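Long-range contacts in cytosolic phospholipase A2 delta (Homo sapiens, PDB 5IZ5), which hydrolyses glycerophospholipids at the sn-2 position in a calcium-dependent reaction, with a preference for linoleic acid at that position: residues C291-A296 with S488-G493; H373-P378 with A454-G459; D446-G451 with I519-I524. The protein carries 3 engineered substitutions. One frame throughout, in Å; residues are numbered along the deposited sequence.

All three contacts lie in the α/β catalytic domain, their centres 14 to 16 Å apart. Along the chain the segments run 291-296, 373-378, 446-451, 454-459, 488-493 and 519-524: contact 2 falls wholly within the span of contact 1, while contact 3 alternates with both. The long connection between helix 428-441 and strand 463-471 supplies one segment to contact 2 and one to contact 3. Contact 1 joins helix 292-313 to the turn between strands 482-487 and 492-494 of the mixed sheet. Neighbouring contacts touch directly, through Tyr-490 and Leu-456, Pro-489 and Leu-449, and Gly-376 and Gln-447, so parts distant in sequence form one continuous packed region.

Contact 1: residues C291-A296 with S488-G493; sequences CAEEQA and SPYEVG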
# COMPACT_ATOMS: atom_id res chain seq x y z
N CYS B 291 -0.01 16.03 -6.78
CA CYS B 291 1.07 16.75 -6.14
C CYS B 291 1.72 17.70 -7.14
O CYS B 291 1.58 17.54 -8.36
CB CYS B 291 2.11 15.79 -5.57
SG CYS B 291 3.05 14.90 -6.82
N ALA B 292 2.44 18.68 -6.61
CA ALA B 292 3.07 19.72 -7.42
C ALA B 292 3.91 19.13 -8.55
O ALA B 292 3.83 19.58 -9.69
CB ALA B 292 3.93 20.63 -6.55
N GLU B 293 4.71 18.11 -8.22
CA GLU B 293 5.57 17.47 -9.21
C GLU B 293 4.79 16.83 -10.37
O GLU B 293 5.21 16.91 -11.52
CB GLU B 293 6.47 16.43 -8.55
CG GLU B 293 7.55 17.00 -7.64
CD GLU B 293 8.84 17.38 -8.36
OE1 GLU B 293 9.01 17.10 -9.57
OE2 GLU B 293 9.70 17.98 -7.69
N GLU B 294 3.65 16.22 -10.07
CA GLU B 294 2.83 15.61 -11.12
C GLU B 294 2.17 16.69 -11.98
O GLU B 294 2.11 16.56 -13.20
CB GLU B 294 1.76 14.66 -10.56
CG GLU B 294 0.90 14.03 -11.65
CD GLU B 294 0.07 12.82 -11.20
OE1 GLU B 294 0.37 12.23 -10.14
OE2 GLU B 294 -0.87 12.46 -11.94
N GLN B 295 1.68 17.76 -11.35
CA GLN B 295 1.12 18.89 -12.08
C GLN B 295 2.15 19.51 -13.04
O GLN B 295 1.84 19.78 -14.19
CB GLN B 295 0.62 19.96 -11.13
CG GLN B 295 -0.68 19.60 -10.46
CD GLN B 295 -1.12 20.65 -9.46
OE1 GLN B 295 -1.09 21.86 -9.75
NE2 GLN B 295 -1.53 20.21 -8.28
N ALA B 296 3.37 19.71 -12.54
CA ALA B 296 4.46 20.22 -13.36
C ALA B 296 4.76 19.26 -14.50
O ALA B 296 4.96 19.68 -15.64
CB ALA B 296 5.70 20.46 -12.52
N SER B 488 4.42 5.91 -7.77
CA SER B 488 4.97 6.62 -8.93
C SER B 488 6.35 7.16 -8.57
O SER B 488 6.73 7.16 -7.40
CB SER B 488 4.05 7.77 -9.36
OG SER B 488 4.38 8.96 -8.67
N PRO B 489 7.11 7.65 -9.58
CA PRO B 489 8.40 8.27 -9.28
C PRO B 489 8.32 9.51 -8.39
O PRO B 489 9.32 9.87 -7.77
CB PRO B 489 8.95 8.64 -10.66
CG PRO B 489 8.22 7.74 -11.61
CD PRO B 489 6.85 7.63 -11.03
N TYR B 490 7.15 10.14 -8.33
CA TYR B 490 6.94 11.32 -7.48
C TYR B 490 6.38 11.00 -6.10
O TYR B 490 6.76 11.64 -5.12
CB TYR B 490 6.02 12.33 -8.18
CG TYR B 490 6.57 12.86 -9.49
CD1 TYR B 490 7.87 13.33 -9.59
CD2 TYR B 490 5.77 12.89 -10.63
CE1 TYR B 490 8.37 13.82 -10.78
CE2 TYR B 490 6.27 13.37 -11.84
CZ TYR B 490 7.57 13.83 -11.90
OH TYR B 490 8.07 14.31 -13.08
N GLU B 491 5.46 10.04 -6.00
CA GLU B 491 4.90 9.72 -4.70
C GLU B 491 4.23 8.35 -4.60
O GLU B 491 3.79 7.77 -5.60
CB GLU B 491 3.94 10.81 -4.22
CG GLU B 491 2.84 11.18 -5.19
CD GLU B 491 1.83 12.17 -4.62
OE1 GLU B 491 2.15 12.89 -3.65
OE2 GLU B 491 0.71 12.24 -5.16
N VAL B 492 4.20 7.86 -3.36
CA VAL B 492 3.65 6.57 -3.01
C VAL B 492 2.63 6.81 -1.91
O VAL B 492 2.93 7.49 -0.92
CB VAL B 492 4.74 5.63 -2.48
CG1 VAL B 492 4.15 4.30 -2.05
CG2 VAL B 492 5.83 5.41 -3.53
N GLY B 493 1.42 6.28 -2.07
CA GLY B 493 0.39 6.52 -1.07
C GLY B 493 -0.96 5.89 -1.30
O GLY B 493 -1.19 5.18 -2.28
O HOH W 1 0.10 13.32 -7.64
O HOH W 2 2.48 10.74 -8.71
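One face of the Tyr-490 ring is covered by Glu-293, whose CB makes a CH-pi contact 3.8 Å from the ring centroid and sits nearer the CG-CD1 side than the ring centre; the backbone N of Glu-294 approaches the same ring obliquely at CD2. The contact seats the first turn of helix 292-313 on the turn of the β-hairpin formed by strands 482-487 and 492-494. The Glu-293 chain bends at chi2 (-87°), which brings OE1 over the rim of the same face, 3.6 Å from Tyr-490 CE1, with the carboxylate and ring planes 30° apart. Tyr-490 also packs on Leu-463 of strand 463-471, and exchanging it for an alanine would probably open a gap between the helix and the hairpin, leaving Glu-293 CB without the surface it rests on.

Cys-291 is the N-cap residue. Its SG, tucked between its own N and C (chi1 68°), accepts from Glu-294 N at 3.6 Å, while its CB lies 3.5 Å from Glu-491 OE1.

The polar side of the contact is bridged by water. One molecule accepts from Cys-291 N and donates to both Glu-294 OE1 and Glu-491 OE2, linking two carboxylates whose like charges are probably offset by salt bridges to Arg-668 and Arg-665 respectively. A second water donates to Glu-294 OE1 and lies 2.6 Å from Ser-488 OG; that same hydroxyl oxygen accepts from Tyr-490 N at 3.0 Å, an ST turn, and from Glu-491 N at 3.1 Å, an ST motif.

Contact 2: residues H373-P378 with A454-G459; sequences HLYGDP and AALERG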
# COMPACT_ATOMS: atom_id res chain seq x y z
N HIS B 373 12.04 -1.96 -16.07
CA HIS B 373 13.20 -2.04 -16.95
C HIS B 373 13.30 -0.80 -17.85
O HIS B 373 14.37 -0.20 -17.96
CB HIS B 373 13.15 -3.29 -17.81
CG HIS B 373 14.31 -3.41 -18.75
ND1 HIS B 373 14.16 -3.66 -20.10
CD2 HIS B 373 15.64 -3.27 -18.54
CE1 HIS B 373 15.35 -3.70 -20.67
NE2 HIS B 373 16.26 -3.46 -19.75
N LEU B 374 12.20 -0.43 -18.49
CA LEU B 374 12.21 0.68 -19.43
C LEU B 374 12.51 2.01 -18.75
O LEU B 374 13.34 2.78 -19.24
CB LEU B 374 10.88 0.78 -20.17
CG LEU B 374 10.61 -0.35 -21.17
CD1 LEU B 374 9.19 -0.22 -21.72
CD2 LEU B 374 11.63 -0.35 -22.30
N TYR B 375 11.85 2.27 -17.62
CA TYR B 375 12.04 3.53 -16.92
C TYR B 375 13.41 3.67 -16.22
O TYR B 375 13.72 4.73 -15.70
CB TYR B 375 10.88 3.79 -15.95
CG TYR B 375 9.65 4.33 -16.63
CD1 TYR B 375 9.40 5.69 -16.69
CD2 TYR B 375 8.74 3.48 -17.25
CE1 TYR B 375 8.28 6.19 -17.32
CE2 TYR B 375 7.61 3.97 -17.89
CZ TYR B 375 7.38 5.32 -17.92
OH TYR B 375 6.27 5.81 -18.55
N GLY B 376 14.22 2.62 -16.24
CA GLY B 376 15.64 2.73 -15.92
C GLY B 376 16.43 3.54 -16.94
O GLY B 376 17.47 4.10 -16.61
N ASP B 377 15.94 3.58 -18.18
CA ASP B 377 16.49 4.45 -19.23
C ASP B 377 15.63 5.71 -19.33
O ASP B 377 14.48 5.64 -19.74
CB ASP B 377 16.50 3.70 -20.57
CG ASP B 377 16.92 4.58 -21.75
OD1 ASP B 377 17.32 5.74 -21.56
OD2 ASP B 377 16.84 4.10 -22.90
N PRO B 378 16.20 6.89 -18.97
CA PRO B 378 15.43 8.15 -19.00
C PRO B 378 14.89 8.55 -20.39
O PRO B 378 14.04 9.44 -20.47
CB PRO B 378 16.44 9.20 -18.53
CG PRO B 378 17.57 8.45 -17.92
CD PRO B 378 17.60 7.10 -18.55
N ALA B 454 14.02 11.06 -13.49
CA ALA B 454 14.84 11.52 -14.61
C ALA B 454 14.16 11.25 -15.96
O ALA B 454 14.29 12.04 -16.88
CB ALA B 454 16.22 10.88 -14.57
N ALA B 455 13.42 10.15 -16.05
CA ALA B 455 12.65 9.81 -17.25
C ALA B 455 11.47 10.74 -17.52
O ALA B 455 10.85 10.67 -18.58
CB ALA B 455 12.15 8.38 -17.16
N LEU B 456 11.17 11.62 -16.56
CA LEU B 456 10.03 12.52 -16.67
C LEU B 456 10.42 14.01 -16.67
O LEU B 456 9.54 14.87 -16.72
CB LEU B 456 9.09 12.27 -15.49
CG LEU B 456 8.65 10.83 -15.24
CD1 LEU B 456 7.85 10.75 -13.95
CD2 LEU B 456 7.85 10.28 -16.41
N GLU B 457 11.71 14.31 -16.61
CA GLU B 457 12.17 15.69 -16.39
C GLU B 457 11.82 16.63 -17.54
O GLU B 457 11.56 17.81 -17.31
CB GLU B 457 13.65 15.74 -16.01
CG GLU B 457 14.62 15.18 -17.03
CD GLU B 457 16.02 15.00 -16.44
OE1 GLU B 457 16.32 15.63 -15.40
OE2 GLU B 457 16.81 14.22 -17.02
N ARG B 458 11.77 16.11 -18.76
CA ARG B 458 11.38 16.90 -19.94
C ARG B 458 10.01 16.49 -20.51
O ARG B 458 9.66 16.86 -21.63
CB ARG B 458 12.46 16.76 -21.01
CG ARG B 458 13.71 17.56 -20.69
CD ARG B 458 14.83 17.28 -21.66
NE ARG B 458 15.26 15.90 -21.50
CZ ARG B 458 14.98 14.90 -22.32
NH1 ARG B 458 14.27 15.08 -23.43
NH2 ARG B 458 15.43 13.70 -22.03
N GLY B 459 9.24 15.75 -19.72
CA GLY B 459 7.96 15.20 -20.18
C GLY B 459 8.15 14.23 -21.34
O GLY B 459 7.24 14.07 -22.15
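The apolar part of this contact centres on Ala-455, whose CB points at the other segment and lies 3.9 Å from Tyr-375 CD1 and 3.8 Å from Pro-378 CA. The contact joins the last turn of helix 367-375, which follows closely on the nucleophile Ser-365 of the α/β hydrolase-type domain, and the residues after that helix to the irregular loop that leads into strand 463-471. Leu-456 adds a methyl group, CD2, at the edge of the Tyr-375 ring and near its plane, 4.2 Å from CE1. With CG beside the backbone N (chi1 -80°), the tyrosine ring reaches toward the loop although its CB does not head there, and its hydroxyl goes on to bond Pro-462 O. At the margin, Pro-378 CB rests against Ala-454, 4.3 Å from its CB.

Backbone meets backbone most closely at Pro-378 and Ala-455, whose CA atoms are 3.7 Å apart. Here Ala-455 CA directs a C-H...O contact at Pro-378 O, with an angle of 152° at the hydrogen.

Conventional polar links involve residues just beyond the segments. Arg-458, within the type I β turn from Leu-456 to Gly-459, forms a salt bridge with Glu-379 just beyond the proline. Gln-460 ties the two segments together through one atom: its NE2 bonds both Pro-378 O and Ala-454 O.

Contact 3: residues D446-G451 with I519-I524; sequences DQKLSG and IPEPRI
Glu-521 reaches out from its loop and grips Ser-450 with both carboxylate oxygens. OE2 accepts from Ser-450 N at 3.0 Å and OE1 from Ser-450 OG at 2.5 Å, each through its syn lone pair, so the two bonds together fix the rotation of the carboxylate. An extended chain, with CG anti to the backbone N (chi1 -176°), carries the acid to this position. Leu-449 N is also near OE2, but at a poor angle; its proton goes instead to a water, which in turn donates to Pro-522 O and so bridges the segments a second time.

A direct backbone bond closes the other end of the contact: Ile-524 N donates to Gln-447 O at 2.8 Å. Next to it, Ile-524 CD1 lies 4.3 Å from Leu-449 CB.

Lys-448 and Glu-521 run antiparallel beside one another, and their charged ends do not pair. Lys-448 CB lies 3.6 Å from Glu-521 OE2, whereas Lys-448 NZ forms a salt bridge with Asp-446 OD1 at 3.0 Å. Arg-523 likewise lays its aliphatic CG and CD against Asp-446 CA, while its guanidinium group is engaged by Glu-437 and Glu-415.

A carboxylate held bidentately by the backbone N-H and hydroxyl of one serine, here at the start of the 3-10 segment, clasps two loops of the catalytic domain: the connection between helix 428-441 and strand 463-471, and the link from strand 514-517 to helix 524-531.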
# COMPACT_ATOMS: atom_id res chain seq x y z
N ASP B 446 21.16 -1.87 -9.80
CA ASP B 446 21.12 -0.79 -8.81
C ASP B 446 20.36 0.44 -9.34
O ASP B 446 20.93 1.50 -9.53
CB ASP B 446 22.54 -0.41 -8.38
CG ASP B 446 22.58 0.31 -7.04
OD1 ASP B 446 21.50 0.65 -6.49
OD2 ASP B 446 23.70 0.53 -6.53
N GLN B 447 19.06 0.26 -9.56
CA GLN B 447 18.18 1.33 -9.98
C GLN B 447 17.05 1.41 -8.96
O GLN B 447 16.67 0.39 -8.38
CB GLN B 447 17.61 1.07 -11.38
CG GLN B 447 18.65 1.18 -12.48
CD GLN B 447 18.15 0.69 -13.83
OE1 GLN B 447 17.08 0.09 -13.95
NE2 GLN B 447 18.93 0.96 -14.87
N LYS B 448 16.52 2.60 -8.76
CA LYS B 448 15.49 2.83 -7.76
C LYS B 448 14.32 3.59 -8.36
O LYS B 448 14.48 4.32 -9.33
CB LYS B 448 16.07 3.61 -6.58
CG LYS B 448 17.25 2.90 -5.93
CD LYS B 448 17.78 3.68 -4.73
CE LYS B 448 19.12 3.20 -4.22
NZ LYS B 448 19.48 1.81 -4.59
N LEU B 449 13.15 3.42 -7.75
CA LEU B 449 11.94 4.09 -8.22
C LEU B 449 12.13 5.60 -8.31
O LEU B 449 11.66 6.23 -9.25
CB LEU B 449 10.75 3.75 -7.32
CG LEU B 449 9.41 4.44 -7.64
CD1 LEU B 449 9.01 4.25 -9.10
CD2 LEU B 449 8.32 3.92 -6.72
N SER B 450 12.80 6.19 -7.32
CA SER B 450 13.05 7.63 -7.31
C SER B 450 13.88 8.08 -8.52
O SER B 450 13.70 9.19 -9.00
CB SER B 450 13.76 8.05 -6.02
OG SER B 450 15.03 7.44 -5.91
N GLY B 451 14.77 7.22 -8.99
CA GLY B 451 15.58 7.48 -10.17
C GLY B 451 14.79 7.60 -11.46
O GLY B 451 15.30 8.15 -12.45
N ILE B 519 15.13 4.96 6.34
CA ILE B 519 15.68 3.70 5.87
C ILE B 519 16.06 3.91 4.41
O ILE B 519 15.28 4.50 3.67
CB ILE B 519 14.65 2.55 5.98
CG1 ILE B 519 14.07 2.47 7.40
CG2 ILE B 519 15.26 1.22 5.58
CD1 ILE B 519 15.07 2.13 8.47
N PRO B 520 17.24 3.43 3.98
CA PRO B 520 17.61 3.64 2.58
C PRO B 520 16.58 3.08 1.59
O PRO B 520 16.05 1.99 1.80
CB PRO B 520 18.93 2.87 2.45
CG PRO B 520 19.48 2.80 3.83
CD PRO B 520 18.29 2.73 4.75
N GLU B 521 16.30 3.83 0.53
CA GLU B 521 15.38 3.38 -0.52
C GLU B 521 15.92 2.08 -1.11
O GLU B 521 17.09 1.99 -1.44
CB GLU B 521 15.24 4.42 -1.63
CG GLU B 521 14.21 4.05 -2.70
CD GLU B 521 14.09 5.08 -3.81
OE1 GLU B 521 14.86 6.07 -3.81
OE2 GLU B 521 13.23 4.89 -4.70
N PRO B 522 15.06 1.06 -1.24
CA PRO B 522 15.57 -0.18 -1.79
C PRO B 522 15.75 -0.16 -3.31
O PRO B 522 15.21 0.69 -4.00
CB PRO B 522 14.49 -1.19 -1.42
CG PRO B 522 13.24 -0.39 -1.36
CD PRO B 522 13.65 0.95 -0.82
N ARG B 523 16.55 -1.12 -3.77
CA ARG B 523 16.68 -1.48 -5.16
C ARG B 523 15.29 -1.80 -5.74
O ARG B 523 14.44 -2.32 -5.02
CB ARG B 523 17.58 -2.72 -5.23
CG ARG B 523 18.57 -2.74 -6.35
CD ARG B 523 19.82 -3.53 -6.00
NE ARG B 523 19.59 -4.97 -5.83
CZ ARG B 523 19.80 -5.67 -4.71
NH1 ARG B 523 20.22 -5.09 -3.59
NH2 ARG B 523 19.59 -6.98 -4.71
N ILE B 524 15.07 -1.50 -7.02
CA ILE B 524 13.73 -1.64 -7.60
C ILE B 524 13.18 -3.07 -7.62
O ILE B 524 11.97 -3.26 -7.56
CB ILE B 524 13.60 -1.00 -9.01
CG1 ILE B 524 12.12 -0.93 -9.41
CG2 ILE B 524 14.41 -1.77 -10.05
CD1 ILE B 524 11.64 0.43 -9.82
O HOH W 3 13.01 1.47 -5.63